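Local coordinates for MaoC domain protein dehydratase (Chloroflexus aurantiacus, PDB 4E3E) that catalyses the reversible dehydration of beta-methylmalyl-CoA to mesaconyl-CoA in the glyoxylate assimilation cycle of carbon dioxide fixation, at residues A86-A91 / I143-V148; K110-R115 / V161-P166. All coordinates share one frame; numbering follows the deposited sequence.

In the fold
Ten antiparallel strands form one sheet in this chain, consistent with a double hot-dog fold. From the N terminus, segment 86-91 comes first, on strand 84-95, and 110-115 follows on the next strand, 104-116. The chain then runs through strand 122-132 into 143-148, which turns back beside 86-91 and closes contact 1. After strand 138-149 a long loop returns to 110-115 and closes contact 2. The segments alternate along the chain, so the two closures cross. Contact 1 joins two neighbouring strands, and contact 2 lays the loop against the sheet. They meet where Leu165 packs on Trp145 and Ile143, and where Ile112 touches Ile143.

Contact 1 of 2, residues A86-A91 / I143-V148; sequences ANLGYA and IRWVMV
A classic beta bulge interrupts the antiparallel pairing of strands 84-95 and 138-149 in the hot-dog sheet: Leu88 and Gly89 both face Trp145. Leu88 N donates to Trp145 O at 2.7 Å, and Trp145 N donates to Gly89 O at 3.2 Å. Beyond the bulge, Ala91 and Ile143 form a hydrogen-bonded pair with both bonds made. On its other side, Met147 N donates to Ala86 O.

The indole of Trp145 folds back over the bulge. Its CG sits between the backbone N and the carbonyl carbon (chi1 56°), which lays one ring face against Gly89. Gly89 CA makes a CH-pi contact there, 3.6 Å from the centroid of the Trp145 six-membered ring. Gly89, having no side chain, lets the ring lie directly on its backbone. Leu88 CB packs on Trp145 CD1 at 3.3 Å, and Leu88 CD1 reaches Met147 CB.

The sheet face with Asn87, Tyr90, Arg144 and Val146 is more polar. Arg144 NH1 donates to Asn87 OD1 at 2.9 Å in a nearly straight bond (169°). The oxygen lies in the guanidinium plane, but the donor is tilted from the amide carbonyl plane. Asn87 ND2 lies above one face of the Tyr90 ring, toward its rim, and gives a weak bond to Gly89 O.

Ala86, Asn87 and Leu88 belong to a substrate-binding stretch inferred by similarity. Arg144 NH2 also bonds Thr76 and Ser81, and Tyr90 OH bonds His279. Helix 65-80 packs on the face with Tyr90, Arg144 and Val146, through Phe73 and Ile80. On the indole side, Trp145 stacks with Tyr126 of strand 122-132 and touches Leu165 of a loop.

Contact 2 of 2, residues K110-R115 / V161-P166; sequences KVIGLR and VVPDLP. With SO4 (sulfate ion), chain C.
Leu114 and Val161 pair through two backbone hydrogen bonds. Leu114 N donates to Val161 O at 2.8 Å, and Val161 N donates to Leu114 O at 2.9 Å. This is a single antiparallel bridge, where the loop after strand 138-149 briefly joins strand 104-116. Beside it, Ile112 CD1 meets Pro163 CG at 3.7 Å, the two side chains crossing at about a right angle. Pro163 CD comes within 4.0 Å of Gly113 CA, which carries no side chain.

Arg115 CB lies 4.4 Å from Val162 CG2. Its guanidinium turns to a sulfate, probably from the crystallisation liquor. Arg115 NH1 donates to sulfate O3 at 2.8 Å, and its NH2 adds weak bonds to O3 and O4. The chain is extended through chi2 and bends at chi3 (69°), which brings the guanidinium edge to the anion, with the sulfur near its plane. Lys118 NZ also hydrogen-bonds the sulfate. Replacing Arg115 with a leucine would probably leave the sulfate with Lys118 but without its guanidinium partner.

Ile112 and Gly113 face Tyr126 in a classic beta bulge. Tyr126 of strand 122-132 also packs against Ile112, Val162 and Pro163. The loop is thus held by backbone bonds and apolar packing, while Arg115 and Lys118 form a basic spot that probably attracts anions.

Contact 1 of 2, residues A86-A91 / I143-V148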
ATOM      1  N   ALA A  86       7.763 -10.336  25.385  1.00 34.28           N
ATOM      2  CA  ALA A  86       8.796 -10.301  24.354  1.00 38.22           C
ATOM      3  C   ALA A  86       8.935 -11.652  23.679  1.00 35.95           C
ATOM      4  O   ALA A  86       8.639 -12.689  24.275  1.00 36.97           O
ATOM      5  CB  ALA A  86      10.140  -9.881  24.945  1.00 38.02           C
ATOM      6  N   ASN A  87       9.375 -11.631  22.426  1.00 33.22           N
ATOM      7  CA  ASN A  87       9.864 -12.837  21.790  1.00 32.87           C
ATOM      8  C   ASN A  87      11.312 -12.996  22.213  1.00 35.51           C
ATOM      9  O   ASN A  87      12.079 -12.031  22.206  1.00 34.05           O
ATOM     10  CB  ASN A  87       9.785 -12.743  20.283  1.00 31.55           C
ATOM     11  CG  ASN A  87       9.927 -14.105  19.617  1.00 35.18           C
ATOM     12  OD1 ASN A  87       8.972 -14.886  19.574  1.00 34.89           O
ATOM     13  ND2 ASN A  87      11.125 -14.406  19.111  1.00 30.10           N
ATOM     14  N   LEU A  88      11.689 -14.205  22.597  1.00 34.71           N
ATOM     15  CA  LEU A  88      13.019 -14.403  23.163  1.00 34.79           C
ATOM     16  C   LEU A  88      14.045 -14.987  22.186  1.00 33.65           C
ATOM     17  O   LEU A  88      15.237 -14.752  22.341  1.00 36.48           O
ATOM     18  CB  LEU A  88      12.946 -15.198  24.474  1.00 30.37           C
ATOM     19  CG  LEU A  88      12.201 -14.498  25.618  1.00 31.47           C
ATOM     20  CD1 LEU A  88      12.064 -15.452  26.797  1.00 34.65           C
ATOM     21  CD2 LEU A  88      12.904 -13.207  26.041  1.00 32.77           C
ATOM     22  N   GLY A  89      13.585 -15.720  21.175  1.00 30.92           N
ATOM     23  CA  GLY A  89      14.489 -16.283  20.170  1.00 31.09           C
ATOM     24  C   GLY A  89      13.757 -17.108  19.136  1.00 27.23           C
ATOM     25  O   GLY A  89      12.543 -17.331  19.255  1.00 27.98           O
ATOM     26  N   TYR A  90      14.501 -17.542  18.117  1.00 26.53           N
ATOM     27  CA  TYR A  90      14.016 -18.436  17.063  1.00 27.58           C
ATOM     28  C   TYR A  90      15.089 -19.504  16.914  1.00 29.85           C
ATOM     29  O   TYR A  90      16.257 -19.265  17.261  1.00 31.13           O
ATOM     30  CB  TYR A  90      13.893 -17.701  15.711  1.00 29.37           C
ATOM     31  CG  TYR A  90      13.117 -16.403  15.729  1.00 30.10           C
ATOM     32  CD1 TYR A  90      13.745 -15.205  16.050  1.00 30.39           C
ATOM     33  CD2 TYR A  90      11.765 -16.373  15.394  1.00 30.26           C
ATOM     34  CE1 TYR A  90      13.051 -14.007  16.062  1.00 36.53           C
ATOM     35  CE2 TYR A  90      11.051 -15.172  15.396  1.00 32.70           C
ATOM     36  CZ  TYR A  90      11.701 -13.997  15.727  1.00 35.22           C
ATOM     37  OH  TYR A  90      11.010 -12.804  15.739  1.00 38.35           O
ATOM     38  N   ALA A  91      14.706 -20.677  16.412  1.00 26.67           N
ATOM     39  CA  ALA A  91      15.673 -21.720  16.078  1.00 26.47           C
ATOM     40  C   ALA A  91      15.061 -22.644  15.055  1.00 25.17           C
ATOM     41  O   ALA A  91      13.832 -22.741  14.955  1.00 26.05           O
ATOM     42  CB  ALA A  91      16.084 -22.510  17.320  1.00 25.32           C
ATOM     43  N   ILE A 143      11.070 -22.871  15.467  1.00 27.15           N
ATOM     44  CA  ILE A 143      10.785 -22.838  16.883  1.00 27.43           C
ATOM     45  C   ILE A 143      10.968 -21.400  17.323  1.00 27.79           C
ATOM     46  O   ILE A 143      11.896 -20.722  16.886  1.00 30.26           O
ATOM     47  CB  ILE A 143      11.748 -23.760  17.664  1.00 26.95           C
ATOM     48  CG1 ILE A 143      11.454 -25.232  17.341  1.00 27.09           C
ATOM     49  CG2 ILE A 143      11.678 -23.496  19.166  1.00 29.86           C
ATOM     50  CD1 ILE A 143      12.617 -26.143  17.653  1.00 30.84           C
ATOM     51  N   ARG A 144      10.069 -20.911  18.163  1.00 26.34           N
ATOM     52  CA  ARG A 144      10.301 -19.635  18.802  1.00 26.97           C
ATOM     53  C   ARG A 144       9.885 -19.764  20.249  1.00 29.82           C
ATOM     54  O   ARG A 144       9.106 -20.665  20.604  1.00 30.98           O
ATOM     55  CB  ARG A 144       9.579 -18.477  18.073  1.00 25.13           C
ATOM     56  CG  ARG A 144       8.091 -18.284  18.365  1.00 27.22           C
ATOM     57  CD  ARG A 144       7.608 -17.008  17.693  1.00 26.69           C
ATOM     58  NE  ARG A 144       6.154 -16.828  17.659  1.00 25.52           N
ATOM     59  CZ  ARG A 144       5.501 -15.842  18.278  1.00 29.11           C
ATOM     60  NH1 ARG A 144       6.157 -14.934  19.017  1.00 29.57           N
ATOM     61  NH2 ARG A 144       4.178 -15.754  18.151  1.00 29.28           N
ATOM     62  N   TRP A 145      10.423 -18.891  21.089  1.00 32.62           N
ATOM     63  CA  TRP A 145      10.005 -18.855  22.477  1.00 33.21           C
ATOM     64  C   TRP A 145       9.740 -17.453  22.901  1.00 31.67           C
ATOM     65  O   TRP A 145      10.399 -16.522  22.438  1.00 32.30           O
ATOM     66  CB  TRP A 145      10.949 -19.628  23.412  1.00 31.62           C
ATOM     67  CG  TRP A 145      12.407 -19.226  23.397  1.00 30.47           C
ATOM     68  CD1 TRP A 145      13.096 -18.525  24.377  1.00 34.22           C
ATOM     69  CD2 TRP A 145      13.418 -19.534  22.368  1.00 32.55           C
ATOM     70  NE1 TRP A 145      14.418 -18.363  24.037  1.00 34.57           N
ATOM     71  CE2 TRP A 145      14.681 -18.943  22.847  1.00 32.29           C
ATOM     72  CE3 TRP A 145      13.406 -20.208  21.144  1.00 33.13           C
ATOM     73  CZ2 TRP A 145      15.858 -19.024  22.113  1.00 31.62           C
ATOM     74  CZ3 TRP A 145      14.602 -20.286  20.412  1.00 31.00           C
ATOM     75  CH2 TRP A 145      15.797 -19.706  20.886  1.00 34.85           C
ATOM     76  N   VAL A 146       8.721 -17.301  23.741  1.00 34.97           N
ATOM     77  CA  VAL A 146       8.162 -16.002  24.114  1.00 36.58           C
ATOM     78  C   VAL A 146       7.958 -15.936  25.622  1.00 36.02           C
ATOM     79  O   VAL A 146       7.642 -16.941  26.262  1.00 40.43           O
ATOM     80  CB  VAL A 146       6.800 -15.719  23.417  1.00 37.29           C
ATOM     81  CG1 VAL A 146       6.997 -15.434  21.944  1.00 40.39           C
ATOM     82  CG2 VAL A 146       5.856 -16.899  23.539  1.00 40.41           C
HETATM   83  N   MSE A 147       8.133 -14.749  26.182  1.00 32.97           N
HETATM   84  CA  MSE A 147       7.853 -14.532  27.590  1.00 33.82           C
HETATM   85  C   MSE A 147       6.433 -14.055  27.652  1.00 35.63           C
HETATM   86  O   MSE A 147       6.105 -13.007  27.091  1.00 34.01           O
HETATM   87  CB  MSE A 147       8.795 -13.468  28.113  1.00 33.07           C
HETATM   88  CG  MSE A 147       8.524 -13.354  29.607  1.00 44.88           C
HETATM   89 SE   MSE A 147       9.789 -12.039  30.303  1.00 73.32          SE
HETATM   90  CE  MSE A 147      11.344 -13.229  30.574  1.00 52.09           C
ATOM     91  N   VAL A 148       5.577 -14.829  28.317  1.00 38.75           N
ATOM     92  CA  VAL A 148       4.139 -14.537  28.369  1.00 41.01           C
ATOM     93  C   VAL A 148       3.672 -14.223  29.788  1.00 40.23           C
ATOM     94  O   VAL A 148       4.095 -14.875  30.755  1.00 41.35           O
ATOM     95  CB  VAL A 148       3.299 -15.705  27.798  1.00 37.49           C
ATOM     96  CG1 VAL A 148       1.817 -15.340  27.722  1.00 39.56           C
ATOM     97  CG2 VAL A 148       3.814 -16.098  26.425  1.00 33.87           C
TER

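Contact 2 of 2, residues K110-R115 / V161-P166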
ATOM      1  N   LYS A 110       2.698 -26.161  18.040  1.00 27.92           N
ATOM      2  CA  LYS A 110       2.725 -27.129  19.122  1.00 32.55           C
ATOM      3  C   LYS A 110       3.569 -26.600  20.280  1.00 34.07           C
ATOM      4  O   LYS A 110       4.652 -26.081  20.064  1.00 32.53           O
ATOM      5  CB  LYS A 110       3.308 -28.442  18.629  1.00 32.96           C
ATOM      6  CG  LYS A 110       3.265 -29.552  19.661  1.00 32.82           C
ATOM      7  CD  LYS A 110       3.866 -30.806  19.055  1.00 20.71           C
ATOM      8  CE  LYS A 110       3.129 -32.008  19.526  1.00 27.29           C
ATOM      9  NZ  LYS A 110       3.953 -32.837  20.451  1.00 54.84           N
ATOM     10  N   VAL A 111       3.070 -26.734  21.505  1.00 34.31           N
ATOM     11  CA  VAL A 111       3.848 -26.362  22.681  1.00 34.38           C
ATOM     12  C   VAL A 111       4.856 -27.474  22.979  1.00 36.65           C
ATOM     13  O   VAL A 111       4.474 -28.632  23.215  1.00 36.27           O
ATOM     14  CB  VAL A 111       2.954 -26.092  23.905  1.00 35.07           C
ATOM     15  CG1 VAL A 111       3.799 -25.710  25.113  1.00 34.80           C
ATOM     16  CG2 VAL A 111       1.945 -25.000  23.590  1.00 33.33           C
ATOM     17  N   ILE A 112       6.139 -27.118  22.945  1.00 35.61           N
ATOM     18  CA  ILE A 112       7.224 -28.078  23.147  1.00 36.55           C
ATOM     19  C   ILE A 112       8.066 -27.726  24.366  1.00 35.93           C
ATOM     20  O   ILE A 112       9.042 -28.406  24.668  1.00 37.09           O
ATOM     21  CB  ILE A 112       8.143 -28.192  21.904  1.00 39.14           C
ATOM     22  CG1 ILE A 112       8.838 -26.847  21.597  1.00 35.78           C
ATOM     23  CG2 ILE A 112       7.363 -28.743  20.713  1.00 35.64           C
ATOM     24  CD1 ILE A 112      10.001 -26.952  20.621  1.00 31.04           C
ATOM     25  N   GLY A 113       7.692 -26.654  25.059  1.00 34.79           N
ATOM     26  CA  GLY A 113       8.420 -26.243  26.248  1.00 37.10           C
ATOM     27  C   GLY A 113       7.684 -25.218  27.080  1.00 36.50           C
ATOM     28  O   GLY A 113       6.974 -24.369  26.538  1.00 35.17           O
ATOM     29  N   LEU A 114       7.855 -25.317  28.398  1.00 36.88           N
ATOM     30  CA  LEU A 114       7.319 -24.358  29.356  1.00 36.80           C
ATOM     31  C   LEU A 114       8.297 -24.163  30.507  1.00 37.20           C
ATOM     32  O   LEU A 114       8.880 -25.133  31.002  1.00 40.40           O
ATOM     33  CB  LEU A 114       5.979 -24.844  29.930  1.00 37.60           C
ATOM     34  CG  LEU A 114       4.732 -24.944  29.046  1.00 39.70           C
ATOM     35  CD1 LEU A 114       3.583 -25.619  29.796  1.00 43.34           C
ATOM     36  CD2 LEU A 114       4.329 -23.565  28.541  1.00 34.37           C
ATOM     37  N   ARG A 115       8.477 -22.914  30.929  1.00 34.13           N
ATOM     38  CA  ARG A 115       9.233 -22.610  32.143  1.00 40.52           C
ATOM     39  C   ARG A 115       8.749 -21.312  32.782  1.00 40.59           C
ATOM     40  O   ARG A 115       8.979 -20.220  32.247  1.00 37.51           O
ATOM     41  CB  ARG A 115      10.754 -22.540  31.898  1.00 41.18           C
ATOM     42  CG  ARG A 115      11.547 -22.311  33.192  1.00 42.45           C
ATOM     43  CD  ARG A 115      13.036 -22.069  32.970  1.00 46.62           C
ATOM     44  NE  ARG A 115      13.323 -20.782  32.328  1.00 50.25           N
ATOM     45  CZ  ARG A 115      13.622 -19.653  32.973  1.00 51.04           C
ATOM     46  NH1 ARG A 115      13.671 -19.620  34.302  1.00 52.84           N
ATOM     47  NH2 ARG A 115      13.873 -18.544  32.282  1.00 53.74           N
ATOM     48  N   VAL A 161       9.797 -27.869  31.266  1.00 40.97           N
ATOM     49  CA  VAL A 161      10.328 -28.658  30.159  1.00 39.72           C
ATOM     50  C   VAL A 161      10.900 -27.694  29.132  1.00 41.41           C
ATOM     51  O   VAL A 161      10.176 -26.878  28.564  1.00 42.03           O
ATOM     52  CB  VAL A 161       9.258 -29.556  29.493  1.00 42.62           C
ATOM     53  CG1 VAL A 161       9.829 -30.247  28.252  1.00 39.84           C
ATOM     54  CG2 VAL A 161       8.725 -30.583  30.483  1.00 43.88           C
ATOM     55  N   VAL A 162      12.207 -27.778  28.919  1.00 41.52           N
ATOM     56  CA  VAL A 162      12.899 -26.913  27.966  1.00 40.06           C
ATOM     57  C   VAL A 162      13.488 -27.788  26.862  1.00 41.19           C
ATOM     58  O   VAL A 162      14.282 -28.683  27.150  1.00 46.85           O
ATOM     59  CB  VAL A 162      14.011 -26.088  28.654  1.00 41.87           C
ATOM     60  CG1 VAL A 162      14.738 -25.203  27.645  1.00 38.92           C
ATOM     61  CG2 VAL A 162      13.428 -25.257  29.790  1.00 40.55           C
ATOM     62  N   PRO A 163      13.091 -27.550  25.598  1.00 37.64           N
ATOM     63  CA  PRO A 163      13.576 -28.440  24.549  1.00 37.79           C
ATOM     64  C   PRO A 163      15.033 -28.142  24.192  1.00 41.22           C
ATOM     65  O   PRO A 163      15.522 -27.038  24.464  1.00 42.87           O
ATOM     66  CB  PRO A 163      12.658 -28.115  23.372  1.00 39.11           C
ATOM     67  CG  PRO A 163      12.296 -26.676  23.572  1.00 36.48           C
ATOM     68  CD  PRO A 163      12.271 -26.448  25.060  1.00 36.67           C
ATOM     69  N   ASP A 164      15.725 -29.126  23.619  1.00 43.47           N
ATOM     70  CA  ASP A 164      17.033 -28.881  23.020  1.00 47.62           C
ATOM     71  C   ASP A 164      16.784 -28.076  21.755  1.00 41.49           C
ATOM     72  O   ASP A 164      15.861 -28.384  21.001  1.00 51.54           O
ATOM     73  CB  ASP A 164      17.752 -30.186  22.680  1.00 49.71           C
ATOM     74  CG  ASP A 164      18.001 -31.058  23.900  1.00 60.52           C
ATOM     75  OD1 ASP A 164      18.280 -30.518  24.999  1.00 53.51           O
ATOM     76  OD2 ASP A 164      17.923 -32.298  23.752  1.00 83.46           O
ATOM     77  N   LEU A 165      17.580 -27.035  21.542  1.00 36.59           N
ATOM     78  CA  LEU A 165      17.395 -26.132  20.407  1.00 32.55           C
ATOM     79  C   LEU A 165      18.563 -26.291  19.444  1.00 33.15           C
ATOM     80  O   LEU A 165      19.711 -26.262  19.869  1.00 35.54           O
ATOM     81  CB  LEU A 165      17.299 -24.678  20.897  1.00 37.49           C
ATOM     82  CG  LEU A 165      16.131 -24.333  21.827  1.00 35.14           C
ATOM     83  CD1 LEU A 165      16.375 -23.007  22.528  1.00 43.42           C
ATOM     84  CD2 LEU A 165      14.806 -24.311  21.069  1.00 35.56           C
ATOM     85  N   PRO A 166      18.282 -26.494  18.144  1.00 32.18           N
ATOM     86  CA  PRO A 166      19.389 -26.586  17.198  1.00 31.55           C
ATOM     87  C   PRO A 166      20.101 -25.240  17.064  1.00 30.07           C
ATOM     88  O   PRO A 166      19.453 -24.204  17.102  1.00 30.61           O
ATOM     89  CB  PRO A 166      18.701 -26.959  15.883  1.00 32.28           C
ATOM     90  CG  PRO A 166      17.292 -26.481  16.032  1.00 30.34           C
ATOM     91  CD  PRO A 166      16.973 -26.670  17.489  1.00 33.53           C
TER
HETATM   92  S   SO4 C 500      14.941 -16.095  35.033  0.50 50.70           S
HETATM   93  O1  SO4 C 500      14.726 -14.892  35.870  0.50 50.16           O
HETATM   94  O2  SO4 C 500      16.155 -16.815  35.469  0.50 55.06           O
HETATM   95  O3  SO4 C 500      13.765 -16.985  35.189  0.50 46.10           O
HETATM   96  O4  SO4 C 500      15.115 -15.687  33.616  0.50 45.54           O